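Local coordinates for protein ferredoxin-NADP reductase (Neisseria gonorrhoeae, PDB 5UFA) that probably catalyses electron transfer between NADP(H) and ferredoxin or a related carrier through its bound FAD, as in other ferredoxin-NADP reductases, at residues A[119-124]-A[224-229]; A[110-115]-A[230-235]; A[156-161]-A[190-195]. All coordinates share one frame; numbering follows the deposited sequence.

Contact 1: A[119-124]-A[224-229]; sequences DGKDLV and PESTRF
Strands 122-128 and 227-233 are neighbours in the parallel sheet of the NADP-binding domain, and Asp122 to Val124 pair here with Thr227 to Phe229 where both strands begin. The strand axes lie 4.8 Å apart at an angle of 25°. Arg228 N gives a backbone hydrogen bond to Asp122 O at 2.9 Å, and Val124 N gives one to Arg228 O at 2.8 Å. Just before the paired residues, Ser226 O accepts from two donors, Lys121 N and Asp122 N; the bond from Lys121 is the more bent.

Arg228 folds its side chain back over Asp119 and Gly120. The bend is at chi2 (-64°), and it lays the guanidinium over Gly120, whose CA sits above one face, off toward the rim. Arg228 NH2 forms a salt bridge with Asp119 OD1 at 3.1 Å. The carboxylate oxygen lies close to the guanidinium plane, but the donor reaches it from above the carboxylate plane, and the two planes are 72° apart. NH2 also binds Glu225 O, while NH1 binds Thr227 O at 2.8 Å. A water accepts from Arg228 NE.

On the other face of the sheet, Val124 and Phe229 run side by side. Val124 CG1 is 3.7 Å from Phe229 CE1, and Val124 CG2 meets Thr227 CG2. The Phe229 and Tyr250 rings meet edge-to-face. Thr227 OG1 turns to the backbone N of Thr223.

Gly120 has backbone angles that suit glycine, and its CA lies against the Arg228 guanidinium. Asp119 OD1, the carbonyls of Glu225 and Thr227 and the water on NE fix the rotation of that group, so its charge is probably well compensated.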
loop_
_atom_site.group_PDB
_atom_site.type_symbol
_atom_site.label_atom_id
_atom_site.label_comp_id
_atom_site.label_asym_id
_atom_site.label_seq_id
_atom_site.Cartn_x
_atom_site.Cartn_y
_atom_site.Cartn_z
ATOM N N ASP A 119 -6.570 -16.493 11.928
ATOM C CA ASP A 119 -6.969 -17.387 10.851
ATOM C C ASP A 119 -7.600 -16.571 9.719
ATOM O O ASP A 119 -7.485 -15.342 9.653
ATOM C CB ASP A 119 -7.941 -18.429 11.407
ATOM C CG ASP A 119 -9.048 -17.794 12.250
ATOM O OD1 ASP A 119 -9.243 -16.562 12.130
ATOM O OD2 ASP A 119 -9.715 -18.519 13.034
ATOM N N GLY A 120 -8.294 -17.273 8.829
ATOM C CA GLY A 120 -8.926 -16.645 7.697
ATOM C C GLY A 120 -8.564 -17.375 6.422
ATOM O O GLY A 120 -7.407 -17.745 6.205
ATOM N N LYS A 121 -9.542 -17.561 5.549
ATOM C CA LYS A 121 -9.278 -18.267 4.308
ATOM C C LYS A 121 -8.759 -17.327 3.224
ATOM O O LYS A 121 -7.823 -17.672 2.494
ATOM C CB LYS A 121 -10.558 -18.981 3.854
ATOM C CG LYS A 121 -10.354 -20.147 2.898
ATOM C CD LYS A 121 -11.678 -20.813 2.503
ATOM C CE LYS A 121 -12.182 -20.343 1.128
ATOM N NZ LYS A 121 -13.184 -19.212 1.153
ATOM N N ASP A 122 -9.293 -16.112 3.157
ATOM C CA ASP A 122 -9.073 -15.225 2.028
ATOM C C ASP A 122 -8.662 -13.851 2.535
ATOM O O ASP A 122 -9.397 -13.229 3.307
ATOM C CB ASP A 122 -10.340 -15.135 1.181
ATOM C CG ASP A 122 -10.890 -16.483 0.847
ATOM O OD1 ASP A 122 -10.192 -17.204 0.123
ATOM O OD2 ASP A 122 -12.001 -16.833 1.304
ATOM N N LEU A 123 -7.484 -13.387 2.124
ATOM C CA LEU A 123 -7.018 -12.051 2.462
ATOM C C LEU A 123 -7.383 -11.099 1.326
ATOM O O LEU A 123 -7.051 -11.357 0.159
ATOM C CB LEU A 123 -5.504 -12.043 2.713
ATOM C CG LEU A 123 -4.847 -10.715 3.148
ATOM C CD1 LEU A 123 -5.298 -10.358 4.539
ATOM C CD2 LEU A 123 -3.309 -10.755 3.093
ATOM N N VAL A 124 -8.065 -10.005 1.664
ATOM C CA VAL A 124 -8.455 -8.988 0.687
ATOM C C VAL A 124 -7.843 -7.660 1.118
ATOM O O VAL A 124 -8.178 -7.137 2.188
ATOM C CB VAL A 124 -9.983 -8.859 0.558
ATOM C CG1 VAL A 124 -10.367 -7.742 -0.461
ATOM C CG2 VAL A 124 -10.600 -10.190 0.189
ATOM N N PRO A 224 -17.805 -12.733 7.049
ATOM C CA PRO A 224 -17.006 -12.483 8.265
ATOM C C PRO A 224 -16.254 -13.702 8.775
ATOM O O PRO A 224 -15.207 -13.542 9.414
ATOM C CB PRO A 224 -18.061 -12.028 9.283
ATOM C CG PRO A 224 -19.163 -11.443 8.433
ATOM C CD PRO A 224 -19.198 -12.269 7.183
ATOM N N GLU A 225 -16.725 -14.913 8.477
ATOM C CA GLU A 225 -16.074 -16.104 9.009
ATOM C C GLU A 225 -14.749 -16.398 8.307
ATOM O O GLU A 225 -13.814 -16.894 8.945
ATOM C CB GLU A 225 -17.023 -17.305 8.900
ATOM N N SER A 226 -14.642 -16.095 7.012
ATOM C CA SER A 226 -13.522 -16.546 6.204
ATOM C C SER A 226 -12.681 -15.432 5.590
ATOM O O SER A 226 -11.555 -15.701 5.157
ATOM C CB SER A 226 -14.031 -17.438 5.068
ATOM O OG SER A 226 -15.000 -16.728 4.324
ATOM N N THR A 227 -13.176 -14.204 5.539
ATOM C CA THR A 227 -12.488 -13.135 4.845
ATOM C C THR A 227 -11.826 -12.197 5.846
ATOM O O THR A 227 -12.406 -11.857 6.880
ATOM C CB THR A 227 -13.478 -12.393 3.948
ATOM O OG1 THR A 227 -14.189 -13.374 3.187
ATOM C CG2 THR A 227 -12.772 -11.443 2.991
ATOM N N ARG A 228 -10.595 -11.793 5.536
ATOM C CA ARG A 228 -9.829 -10.851 6.344
ATOM C C ARG A 228 -9.438 -9.669 5.470
ATOM O O ARG A 228 -8.844 -9.858 4.401
ATOM C CB ARG A 228 -8.594 -11.531 6.924
ATOM C CG ARG A 228 -8.942 -12.721 7.800
ATOM C CD ARG A 228 -9.741 -12.340 9.057
ATOM N NE ARG A 228 -10.095 -13.532 9.837
ATOM C CZ ARG A 228 -11.214 -14.233 9.670
ATOM N NH1 ARG A 228 -12.116 -13.857 8.774
ATOM N NH2 ARG A 228 -11.436 -15.314 10.408
ATOM N N PHE A 229 -9.759 -8.458 5.938
ATOM C CA PHE A 229 -9.619 -7.223 5.176
ATOM C C PHE A 229 -8.494 -6.332 5.688
ATOM O O PHE A 229 -8.390 -6.080 6.891
ATOM C CB PHE A 229 -10.909 -6.403 5.214
ATOM C CG PHE A 229 -11.967 -6.912 4.321
ATOM C CD1 PHE A 229 -11.949 -6.589 2.970
ATOM C CD2 PHE A 229 -12.997 -7.694 4.811
ATOM C CE1 PHE A 229 -12.938 -7.065 2.109
ATOM C CE2 PHE A 229 -13.999 -8.161 3.962
ATOM C CZ PHE A 229 -13.972 -7.840 2.611
HETATM O O HOH W 1 -8.885 -13.222 12.183
#

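Contact 2: A[110-115]-A[230-235]; sequences GFLLPE and MICGNP. With NAP (NADP nicotinamide-adenine-dinucleotide phosphate), chain E.
The 110-115 segment is a loop that passes strand 227-233 without backbone pairing, and the nearest CA atoms, those of Leu112 and Met230, stay 7.5 Å apart. Leu112 is the centre of an inverse gamma turn, with a weak hydrogen bond from Leu113 N to Phe111 O. The loop leads from the antiparallel FAD-binding sheet to the parallel sheet of the NADP-binding domain, the two-domain arrangement of ferredoxin-NADP reductases.

No hydrogen bond crosses this contact; it is apolar. The Met230 chain bends at chi2 (-77°) and again at chi3 (-68°), which brings its methyl into the angle between Leu112 and Pro114. Met230 CE lies 3.6 Å from Leu112 CD2 and 3.5 Å from Pro114 CD. The Pro114 side chain stands roughly perpendicular to that of the methionine, and its CB comes 3.9 Å from Met230 SD. The Leu112 and Met230 side chains instead run alongside each other, pointing opposite ways.

The second branch of Leu112 serves a different partner: CD1 is 4.0 Å from Cys232 CB. Helix 133-138 also borders this cluster, with Pro134 on Leu112 and Cys232, and Phe135 on Met230 and Cys232. Ile231 turns the other way, toward helix 235-247.

The strand ends at Gly233, and Asn234 is the N-cap of helix 235-247. Its OD1 accepts from the backbone N of Glu236. That leaves the amide nitrogen for the cofactor: Asn234 ND2 donates to the pyrophosphate oxygen O1A of NADP at 2.9 Å, with an N-H...O angle of 172°.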
loop_
_atom_site.group_PDB
_atom_site.type_symbol
_atom_site.label_atom_id
_atom_site.label_comp_id
_atom_site.label_asym_id
_atom_site.label_seq_id
_atom_site.Cartn_x
_atom_site.Cartn_y
_atom_site.Cartn_z
ATOM N N GLY A 110 4.282 1.277 12.168
ATOM C CA GLY A 110 3.022 0.914 11.546
ATOM C C GLY A 110 2.479 -0.424 11.997
ATOM O O GLY A 110 3.228 -1.345 12.339
ATOM N N PHE A 111 1.154 -0.554 11.935
ATOM C CA PHE A 111 0.492 -1.740 12.451
ATOM C C PHE A 111 -0.267 -2.520 11.387
ATOM O O PHE A 111 -1.086 -3.374 11.735
ATOM C CB PHE A 111 -0.436 -1.346 13.601
ATOM C CG PHE A 111 0.248 -0.548 14.685
ATOM C CD1 PHE A 111 0.356 0.838 14.585
ATOM C CD2 PHE A 111 0.779 -1.168 15.804
ATOM C CE1 PHE A 111 0.985 1.584 15.581
ATOM C CE2 PHE A 111 1.407 -0.419 16.816
ATOM C CZ PHE A 111 1.509 0.950 16.699
ATOM N N LEU A 112 -0.077 -2.214 10.102
ATOM C CA LEU A 112 -0.678 -3.004 9.020
ATOM C C LEU A 112 0.046 -4.344 8.907
ATOM O O LEU A 112 0.935 -4.535 8.078
ATOM C CB LEU A 112 -0.599 -2.251 7.706
ATOM C CG LEU A 112 -1.788 -1.485 7.147
ATOM C CD1 LEU A 112 -1.501 -1.197 5.660
ATOM C CD2 LEU A 112 -3.085 -2.258 7.310
ATOM N N LEU A 113 -0.339 -5.298 9.748
ATOM C CA LEU A 113 0.400 -6.556 9.865
ATOM C C LEU A 113 -0.562 -7.744 9.807
ATOM O O LEU A 113 -1.157 -8.131 10.829
ATOM C CB LEU A 113 1.240 -6.548 11.139
ATOM C CG LEU A 113 2.082 -5.255 11.261
ATOM C CD1 LEU A 113 2.413 -4.873 12.708
ATOM C CD2 LEU A 113 3.362 -5.272 10.401
ATOM N N PRO A 114 -0.748 -8.334 8.626
ATOM C CA PRO A 114 -1.775 -9.377 8.471
ATOM C C PRO A 114 -1.508 -10.646 9.248
ATOM O O PRO A 114 -2.453 -11.410 9.499
ATOM C CB PRO A 114 -1.786 -9.639 6.957
ATOM C CG PRO A 114 -0.523 -9.019 6.441
ATOM C CD PRO A 114 -0.199 -7.887 7.335
ATOM N N GLU A 115 -0.270 -10.892 9.656
ATOM C CA GLU A 115 0.011 -12.075 10.449
ATOM C C GLU A 115 -0.611 -11.994 11.836
ATOM O O GLU A 115 -0.680 -13.017 12.528
ATOM C CB GLU A 115 1.515 -12.274 10.574
ATOM C CG GLU A 115 2.124 -12.914 9.375
ATOM C CD GLU A 115 3.609 -12.673 9.304
ATOM O OE1 GLU A 115 4.333 -13.150 10.213
ATOM O OE2 GLU A 115 4.044 -12.015 8.343
ATOM N N MET A 230 -7.711 -5.795 4.751
ATOM C CA MET A 230 -6.761 -4.717 4.995
ATOM C C MET A 230 -7.223 -3.512 4.189
ATOM O O MET A 230 -7.606 -3.659 3.023
ATOM C CB MET A 230 -5.345 -5.061 4.525
ATOM C CG MET A 230 -4.862 -6.477 4.752
ATOM S SD MET A 230 -4.386 -6.775 6.440
ATOM C CE MET A 230 -2.928 -5.755 6.598
ATOM N N ILE A 231 -7.153 -2.320 4.781
ATOM C CA ILE A 231 -7.562 -1.092 4.101
ATOM C C ILE A 231 -6.465 -0.051 4.230
ATOM O O ILE A 231 -6.078 0.310 5.345
ATOM C CB ILE A 231 -8.872 -0.511 4.655
ATOM C CG1 ILE A 231 -9.898 -1.620 4.958
ATOM C CG2 ILE A 231 -9.432 0.502 3.648
ATOM C CD1 ILE A 231 -11.175 -1.110 5.620
ATOM N N CYS A 232 -6.012 0.482 3.096
ATOM C CA CYS A 232 -5.040 1.570 3.145
ATOM C C CYS A 232 -5.263 2.531 1.989
ATOM O O CYS A 232 -5.196 2.156 0.816
ATOM C CB CYS A 232 -3.619 1.035 3.120
ATOM S SG CYS A 232 -2.382 2.368 3.146
ATOM N N GLY A 233 -5.467 3.791 2.314
ATOM C CA GLY A 233 -5.584 4.759 1.245
ATOM C C GLY A 233 -6.129 6.063 1.758
ATOM O O GLY A 233 -5.897 6.440 2.913
ATOM N N ASN A 234 -6.833 6.758 0.865
ATOM C CA ASN A 234 -7.437 8.035 1.184
ATOM C C ASN A 234 -8.240 7.937 2.484
ATOM O O ASN A 234 -9.112 7.067 2.606
ATOM C CB ASN A 234 -8.342 8.462 0.037
ATOM C CG ASN A 234 -8.922 9.850 0.235
ATOM O OD1 ASN A 234 -9.495 10.177 1.282
ATOM N ND2 ASN A 234 -8.803 10.669 -0.796
ATOM N N PRO A 235 -7.994 8.817 3.451
ATOM C CA PRO A 235 -8.739 8.759 4.714
ATOM C C PRO A 235 -10.254 8.727 4.556
ATOM O O PRO A 235 -10.934 8.063 5.354
ATOM C CB PRO A 235 -8.269 10.031 5.434
ATOM C CG PRO A 235 -6.907 10.293 4.868
ATOM C CD PRO A 235 -6.970 9.875 3.443
HETATM P PA NAP E . -7.231 10.097 -4.440
HETATM O O1A NAP E . -7.378 9.585 -3.067
HETATM O O2A NAP E . -7.925 11.471 -4.599
HETATM O O5B NAP E . -7.865 9.059 -5.521
HETATM C C5B NAP E . -7.435 7.688 -5.588
HETATM C C4B NAP E . -8.677 6.837 -5.595
HETATM O O4B NAP E . -9.397 6.973 -4.343
HETATM C C3B NAP E . -9.695 7.163 -6.691
HETATM O O3B NAP E . -10.198 5.933 -7.201
HETATM C C2B NAP E . -10.801 7.875 -5.912
HETATM O O2B NAP E . -12.113 7.868 -6.512
HETATM C C1B NAP E . -10.777 7.058 -4.634
HETATM N N9A NAP E . -11.489 7.689 -3.530
HETATM C C8A NAP E . -11.406 8.995 -3.130
HETATM N N7A NAP E . -12.186 9.299 -2.120
HETATM C C5A NAP E . -12.839 8.108 -1.842
HETATM C C6A NAP E . -13.844 7.773 -0.915
HETATM N N6A NAP E . -14.382 8.640 -0.057
HETATM N N1A NAP E . -14.317 6.507 -0.932
HETATM C C2A NAP E . -13.817 5.645 -1.823
HETATM N N3A NAP E . -12.868 5.847 -2.744
HETATM C C4A NAP E . -12.418 7.106 -2.702
HETATM O O3 NAP E . -5.678 10.237 -4.744
HETATM P PN NAP E . -4.900 10.670 -6.067
HETATM O O1N NAP E . -3.597 9.973 -6.143
HETATM O O2N NAP E . -5.835 10.546 -7.207
HETATM O O5D NAP E . -4.603 12.190 -5.704
HETATM C C5D NAP E . -3.630 12.973 -6.430
HETATM C C4D NAP E . -3.837 14.440 -6.129
HETATM O O4D NAP E . -5.060 14.909 -6.748
HETATM C C3D NAP E . -3.964 14.803 -4.649
HETATM O O3D NAP E . -3.471 16.116 -4.437
HETATM C C2D NAP E . -5.474 14.806 -4.441
HETATM O O2D NAP E . -5.878 15.537 -3.287
HETATM C C1D NAP E . -5.920 15.428 -5.762
HETATM N N1N NAP E . -7.354 15.064 -6.138
HETATM C C2N NAP E . -7.473 13.957 -6.891
HETATM C C3N NAP E . -8.725 13.501 -7.256
HETATM C C7N NAP E . -8.867 12.214 -8.006
HETATM O O7N NAP E . -9.976 11.850 -8.369
HETATM N N7N NAP E . -7.767 11.520 -8.265
HETATM C C4N NAP E . -9.841 14.220 -6.848
HETATM C C5N NAP E . -9.686 15.356 -6.074
HETATM C C6N NAP E . -8.426 15.768 -5.725
HETATM P P2B NAP E . -12.586 9.131 -7.421
HETATM O O1X NAP E . -11.705 9.181 -8.630
HETATM O O2X NAP E . -14.072 8.858 -7.691
HETATM O O3X NAP E . -12.446 10.415 -6.591
#

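Contact 3: A[156-161]-A[190-195]; sequences SVSFPE and VTTRAA. With NAP (NADP nicotinamide-adenine-dinucleotide phosphate), chain E.
Thr192 OG1 lies between two parts of NADP, and Ser156 from the facing segment reaches one of them. Thr192 OG1 donates to O1X of the 2'-phosphate at 2.5 Å. It also accepts from the ribose hydroxyl O3B at 3.1 Å. Ser156 OG shares a hydrogen bond with the same O3B at 2.7 Å. Thr192 holds OG1 between its backbone N and carbonyl carbon (chi1 50°), while its CG2 packs on Ser156 OG. Ser158 OG comes within 2.6 Å of O1X.

These residues sit at the C-terminal ends of the parallel strands 150-157 and 184-191, where nucleotides bind in dinucleotide-binding folds. Val157 N binds Val190 O, and Thr192 N binds Val157 O in its carbonyl plane. Arg193 N then continues the pairing to Ser158 O, on a lone pair, beyond the strand ends.

Arg193 extends from CG to NE beside the phosphate, with NE 3.2 Å from O1X. The outer end of its guanidinium is less certainly placed. Nearer the backbone, Arg193 CB sits over the face of the Phe159 ring in a CH-pi contact, 4.0 Å from the centroid. Ala194 CB touches Phe159 CD2 at 3.6 Å. Thr191 CG2 meets Pro160 N, and Thr191 OG1 donates to Ala194 O at 2.6 Å.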
loop_
_atom_site.group_PDB
_atom_site.type_symbol
_atom_site.label_atom_id
_atom_site.label_comp_id
_atom_site.label_asym_id
_atom_site.label_seq_id
_atom_site.Cartn_x
_atom_site.Cartn_y
_atom_site.Cartn_z
ATOM N N SER A 156 -7.740 1.052 -6.293
ATOM C CA SER A 156 -8.622 2.057 -6.887
ATOM C C SER A 156 -7.820 3.304 -7.238
ATOM O O SER A 156 -7.173 3.899 -6.365
ATOM C CB SER A 156 -9.770 2.427 -5.949
ATOM O OG SER A 156 -10.623 3.385 -6.567
ATOM N N VAL A 157 -7.869 3.692 -8.514
ATOM C CA VAL A 157 -7.306 4.945 -9.004
ATOM C C VAL A 157 -8.318 5.566 -9.961
ATOM O O VAL A 157 -9.269 4.917 -10.400
ATOM C CB VAL A 157 -5.955 4.740 -9.721
ATOM C CG1 VAL A 157 -4.924 4.152 -8.782
ATOM C CG2 VAL A 157 -6.163 3.850 -10.924
ATOM N N SER A 158 -8.091 6.830 -10.317
ATOM C CA SER A 158 -9.061 7.494 -11.182
ATOM C C SER A 158 -8.928 7.063 -12.638
ATOM O O SER A 158 -9.943 6.898 -13.326
ATOM C CB SER A 158 -8.929 9.011 -11.061
ATOM O OG SER A 158 -9.419 9.426 -9.796
ATOM N N PHE A 159 -7.707 6.901 -13.136
ATOM C CA PHE A 159 -7.505 6.603 -14.548
ATOM C C PHE A 159 -6.489 5.487 -14.708
ATOM O O PHE A 159 -5.562 5.370 -13.895
ATOM C CB PHE A 159 -7.030 7.845 -15.321
ATOM C CG PHE A 159 -8.048 8.955 -15.361
ATOM C CD1 PHE A 159 -8.072 9.927 -14.375
ATOM C CD2 PHE A 159 -8.993 9.015 -16.381
ATOM C CE1 PHE A 159 -9.011 10.950 -14.414
ATOM C CE2 PHE A 159 -9.937 10.048 -16.426
ATOM C CZ PHE A 159 -9.946 11.012 -15.439
ATOM N N PRO A 160 -6.632 4.656 -15.753
ATOM C CA PRO A 160 -5.762 3.464 -15.889
ATOM C C PRO A 160 -4.271 3.770 -16.003
ATOM O O PRO A 160 -3.449 2.895 -15.698
ATOM C CB PRO A 160 -6.294 2.788 -17.161
ATOM C CG PRO A 160 -7.054 3.847 -17.895
ATOM C CD PRO A 160 -7.620 4.752 -16.843
ATOM N N GLU A 161 -3.892 4.960 -16.486
ATOM C CA GLU A 161 -2.479 5.346 -16.519
ATOM C C GLU A 161 -1.863 5.424 -15.138
ATOM O O GLU A 161 -0.639 5.473 -15.026
ATOM C CB GLU A 161 -2.287 6.688 -17.209
ATOM C CG GLU A 161 -2.603 6.659 -18.678
ATOM C CD GLU A 161 -4.068 6.881 -18.946
ATOM O OE1 GLU A 161 -4.428 7.023 -20.135
ATOM O OE2 GLU A 161 -4.863 6.857 -17.972
ATOM N N VAL A 190 -9.429 -1.047 -10.154
ATOM C CA VAL A 190 -10.623 -0.216 -10.151
ATOM C C VAL A 190 -10.203 1.154 -10.646
ATOM O O VAL A 190 -9.316 1.785 -10.052
ATOM C CB VAL A 190 -11.243 -0.107 -8.751
ATOM C CG1 VAL A 190 -12.450 0.828 -8.764
ATOM C CG2 VAL A 190 -11.594 -1.486 -8.191
ATOM N N THR A 191 -10.808 1.601 -11.746
ATOM C CA THR A 191 -10.613 2.954 -12.262
ATOM C C THR A 191 -11.942 3.693 -12.158
ATOM O O THR A 191 -12.936 3.278 -12.759
ATOM C CB THR A 191 -10.074 2.961 -13.699
ATOM O OG1 THR A 191 -10.905 2.171 -14.553
ATOM C CG2 THR A 191 -8.650 2.433 -13.738
ATOM N N THR A 192 -11.956 4.779 -11.387
ATOM C CA THR A 192 -13.205 5.420 -10.989
ATOM C C THR A 192 -13.710 6.470 -11.967
ATOM O O THR A 192 -14.901 6.810 -11.914
ATOM C CB THR A 192 -13.043 6.066 -9.618
ATOM O OG1 THR A 192 -11.861 6.881 -9.619
ATOM C CG2 THR A 192 -12.881 4.968 -8.573
ATOM N N ARG A 193 -12.840 7.011 -12.834
ATOM C CA ARG A 193 -13.213 8.066 -13.770
ATOM C C ARG A 193 -12.993 7.722 -15.232
ATOM O O ARG A 193 -13.155 8.605 -16.082
ATOM C CB ARG A 193 -12.457 9.347 -13.437
ATOM C CG ARG A 193 -12.753 9.778 -12.059
ATOM C CD ARG A 193 -12.187 11.114 -11.712
ATOM N NE ARG A 193 -12.854 11.564 -10.513
ATOM C CZ ARG A 193 -12.416 12.524 -9.725
ATOM N NH1 ARG A 193 -11.224 13.054 -9.928
ATOM N NH2 ARG A 193 -13.125 12.867 -8.670
ATOM N N ALA A 194 -12.599 6.493 -15.550
ATOM C CA ALA A 194 -12.538 6.041 -16.934
ATOM C C ALA A 194 -12.590 4.519 -16.941
ATOM O O ALA A 194 -12.254 3.862 -15.950
ATOM C CB ALA A 194 -11.285 6.545 -17.654
ATOM N N ALA A 195 -12.982 3.971 -18.086
ATOM C CA ALA A 195 -13.058 2.530 -18.250
ATOM C C ALA A 195 -11.669 1.908 -18.186
ATOM O O ALA A 195 -10.665 2.529 -18.542
ATOM C CB ALA A 195 -13.717 2.187 -19.584
HETATM P PA NAP E . -7.231 10.097 -4.440
HETATM O O1A NAP E . -7.378 9.585 -3.067
HETATM O O2A NAP E . -7.925 11.471 -4.599
HETATM O O5B NAP E . -7.865 9.059 -5.521
HETATM C C5B NAP E . -7.435 7.688 -5.588
HETATM C C4B NAP E . -8.677 6.837 -5.595
HETATM O O4B NAP E . -9.397 6.973 -4.343
HETATM C C3B NAP E . -9.695 7.163 -6.691
HETATM O O3B NAP E . -10.198 5.933 -7.201
HETATM C C2B NAP E . -10.801 7.875 -5.912
HETATM O O2B NAP E . -12.113 7.868 -6.512
HETATM C C1B NAP E . -10.777 7.058 -4.634
HETATM N N9A NAP E . -11.489 7.689 -3.530
HETATM C C8A NAP E . -11.406 8.995 -3.130
HETATM N N7A NAP E . -12.186 9.299 -2.120
HETATM C C5A NAP E . -12.839 8.108 -1.842
HETATM C C6A NAP E . -13.844 7.773 -0.915
HETATM N N6A NAP E . -14.382 8.640 -0.057
HETATM N N1A NAP E . -14.317 6.507 -0.932
HETATM C C2A NAP E . -13.817 5.645 -1.823
HETATM N N3A NAP E . -12.868 5.847 -2.744
HETATM C C4A NAP E . -12.418 7.106 -2.702
HETATM O O3 NAP E . -5.678 10.237 -4.744
HETATM P PN NAP E . -4.900 10.670 -6.067
HETATM O O1N NAP E . -3.597 9.973 -6.143
HETATM O O2N NAP E . -5.835 10.546 -7.207
HETATM O O5D NAP E . -4.603 12.190 -5.704
HETATM C C5D NAP E . -3.630 12.973 -6.430
HETATM C C4D NAP E . -3.837 14.440 -6.129
HETATM O O4D NAP E . -5.060 14.909 -6.748
HETATM C C3D NAP E . -3.964 14.803 -4.649
HETATM O O3D NAP E . -3.471 16.116 -4.437
HETATM C C2D NAP E . -5.474 14.806 -4.441
HETATM O O2D NAP E . -5.878 15.537 -3.287
HETATM C C1D NAP E . -5.920 15.428 -5.762
HETATM N N1N NAP E . -7.354 15.064 -6.138
HETATM C C2N NAP E . -7.473 13.957 -6.891
HETATM C C3N NAP E . -8.725 13.501 -7.256
HETATM C C7N NAP E . -8.867 12.214 -8.006
HETATM O O7N NAP E . -9.976 11.850 -8.369
HETATM N N7N NAP E . -7.767 11.520 -8.265
HETATM C C4N NAP E . -9.841 14.220 -6.848
HETATM C C5N NAP E . -9.686 15.356 -6.074
HETATM C C6N NAP E . -8.426 15.768 -5.725
HETATM P P2B NAP E . -12.586 9.131 -7.421
HETATM O O1X NAP E . -11.705 9.181 -8.630
HETATM O O2X NAP E . -14.072 8.858 -7.691
HETATM O O3X NAP E . -12.446 10.415 -6.591
#

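In the fold
All three contacts reach the same parallel sheet. Contacts 1 and 2 share strand 227-233 and follow one another along it, with centres about 15 Å apart. They touch where Val124 O meets Met230 N at 2.9 Å, a probable hydrogen bond, and where Leu123 CD1 packs on Met230 CG. Contact 3 lies across the sheet, its centre about 26 Å from that of contact 1 and about 22 Å from that of contact 2. Bound NADP joins contacts 2 and 3, which do not touch each other. Contact 1 is more remote: the Phe229 side chain is about 13 Å from NADP. The Cys232 side chain of contact 2 is about 7 Å from FAD.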